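Local coordinates for sensor protein (Shewanella oneidensis, PDB 3LIC), which is a putative membrane-bound histidine kinase whose extracellular PDC-fold domain probably senses signals outside the cell for a two-component regulatory system, at residues Leu62-Arg65 / Ile66-Pro70. Sequence-based numbering, arbitrary orientation.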
loop_
_atom_site.group_PDB
_atom_site.type_symbol
_atom_site.label_atom_id
_atom_site.label_comp_id
_atom_site.label_asym_id
_atom_site.label_seq_id
_atom_site.Cartn_x
_atom_site.Cartn_y
_atom_site.Cartn_z
ATOM N N LEU A 62 -8.302 -18.792 0.567
ATOM C CA LEU A 62 -7.584 -17.612 0.992
ATOM C C LEU A 62 -6.366 -17.946 1.847
ATOM O O LEU A 62 -5.343 -17.250 1.742
ATOM C CB LEU A 62 -8.477 -16.639 1.775
ATOM C CG LEU A 62 -9.651 -16.046 1.010
ATOM C CD1 LEU A 62 -10.601 -15.299 1.899
ATOM C CD2 LEU A 62 -9.106 -15.118 -0.062
ATOM N N THR A 63 -6.478 -18.962 2.727
ATOM C CA THR A 63 -5.278 -19.406 3.489
ATOM C C THR A 63 -4.121 -19.832 2.623
ATOM O O THR A 63 -2.969 -19.368 2.824
ATOM C CB THR A 63 -5.580 -20.570 4.469
ATOM O OG1 THR A 63 -6.594 -20.114 5.333
ATOM C CG2 THR A 63 -4.323 -20.916 5.339
ATOM N N ASN A 64 -4.421 -20.717 1.672
ATOM C CA ASN A 64 -3.389 -21.212 0.745
ATOM C C ASN A 64 -2.750 -20.082 -0.057
ATOM O O ASN A 64 -1.529 -20.044 -0.305
ATOM C CB ASN A 64 -4.027 -22.209 -0.231
ATOM C CG ASN A 64 -4.452 -23.479 0.446
ATOM O OD1 ASN A 64 -4.083 -23.706 1.586
ATOM N ND2 ASN A 64 -5.241 -24.317 -0.243
ATOM N N ARG A 65 -3.579 -19.135 -0.470
ATOM C CA ARG A 65 -3.072 -17.985 -1.254
ATOM C C ARG A 65 -2.187 -17.101 -0.418
ATOM O O ARG A 65 -1.154 -16.615 -0.897
ATOM C CB ARG A 65 -4.277 -17.250 -1.913
ATOM C CG ARG A 65 -4.290 -15.724 -1.804
ATOM C CD ARG A 65 -5.517 -15.082 -2.666
ATOM N NE ARG A 65 -5.310 -13.698 -3.042
ATOM C CZ ARG A 65 -5.096 -13.363 -4.292
ATOM N NH1 ARG A 65 -5.119 -14.328 -5.204
ATOM N NH2 ARG A 65 -4.851 -12.107 -4.635
ATOM N N ILE A 66 -2.538 -16.832 0.832
ATOM C CA ILE A 66 -1.653 -15.996 1.647
ATOM C C ILE A 66 -0.389 -16.817 2.009
ATOM O O ILE A 66 0.767 -16.346 1.948
ATOM C CB ILE A 66 -2.480 -15.514 2.920
ATOM C CG1 ILE A 66 -3.465 -14.446 2.420
ATOM C CG2 ILE A 66 -1.615 -14.941 4.073
ATOM C CD1 ILE A 66 -2.711 -13.317 1.641
ATOM N N GLN A 67 -0.619 -18.077 2.376
ATOM C CA GLN A 67 0.476 -18.965 2.711
ATOM C C GLN A 67 1.488 -19.078 1.552
ATOM O O GLN A 67 2.701 -19.056 1.753
ATOM C CB GLN A 67 -0.101 -20.332 3.068
ATOM C CG GLN A 67 0.811 -21.184 3.913
ATOM C CD GLN A 67 0.019 -22.246 4.724
ATOM O OE1 GLN A 67 0.469 -22.685 5.770
ATOM N NE2 GLN A 67 -1.140 -22.647 4.235
ATOM N N ARG A 68 0.982 -19.127 0.331
ATOM C CA ARG A 68 1.864 -19.214 -0.841
ATOM C C ARG A 68 2.483 -17.903 -1.344
ATOM O O ARG A 68 3.403 -17.943 -2.155
ATOM C CB ARG A 68 1.165 -20.022 -1.967
ATOM C CG ARG A 68 0.820 -21.426 -1.386
ATOM C CD ARG A 68 0.685 -22.603 -2.344
ATOM N NE ARG A 68 -0.713 -22.802 -2.685
ATOM C CZ ARG A 68 -1.438 -23.910 -2.505
ATOM N NH1 ARG A 68 -2.716 -23.901 -2.885
ATOM N NH2 ARG A 68 -0.911 -25.008 -1.984
ATOM N N ASN A 69 1.993 -16.751 -0.877
ATOM C CA ASN A 69 2.571 -15.460 -1.261
ATOM C C ASN A 69 3.048 -14.701 -0.064
ATOM O O ASN A 69 2.281 -13.960 0.534
ATOM C CB ASN A 69 1.567 -14.628 -2.058
ATOM C CG ASN A 69 1.147 -15.326 -3.331
ATOM O OD1 ASN A 69 0.111 -15.988 -3.406
ATOM N ND2 ASN A 69 1.960 -15.216 -4.318
ATOM N N PRO A 70 4.319 -14.895 0.307
ATOM C CA PRO A 70 4.872 -14.341 1.572
ATOM C C PRO A 70 4.714 -12.823 1.696
ATOM O O PRO A 70 4.609 -12.322 2.823
ATOM C CB PRO A 70 6.375 -14.669 1.489
ATOM C CG PRO A 70 6.408 -16.030 0.637
ATOM C CD PRO A 70 5.274 -15.781 -0.413
#
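N64 and R68 lie side by side on the last turns of helix 55-68 and point the same way. The CB of N64 sits over one face of the R68 guanidinium, with R68 NH1 3.4 Å from N64 CB. The amide of N64 is inclined 47° to the guanidinium plane, so the two flat groups do not stack. The R68 chain reaches back over N64 because it bends at chi3 (-96°). T63 and Q67 form a second, looser pair. T63 CG2 lies anti to its own backbone N and meets Q67 NE2 at 3.8 Å. T63 OG1 turns back instead to the carbonyl of K59, one turn earlier. Q67 and R68 are exposed, though Q67 still touches F101.

The opposite side is closely packed. This helix belongs to the PDC fold, in which helices cover one face of an antiparallel sheet. L62 and I66 are buried, and both side chains touch S75 of strand 74-79. L62 also meets V94, and I66 meets F101. The R65 side chain touches T36 and L39 of the long helix 2-46, and its NH1 hydrogen-bonds to the carbonyl of N35.

Main-chain bonds join the two halves. I66 N donates to L62 O at 3.0 Å, and CG1 of I66 packs against the same oxygen at 3.4 Å. Q67 N reaches T63 O at 2.7 Å in a nearly straight hydrogen bond (162°). R68 N also lies 2.7 Å from its acceptor, N64 O, but this hydrogen bond is more bent. N69 N bonds to I66 O at 3.1 Å and only weakly to R65 O. Beyond it, N69 O and P70 O accept hydrogen bonds from R96 NH1 and R171 NH1.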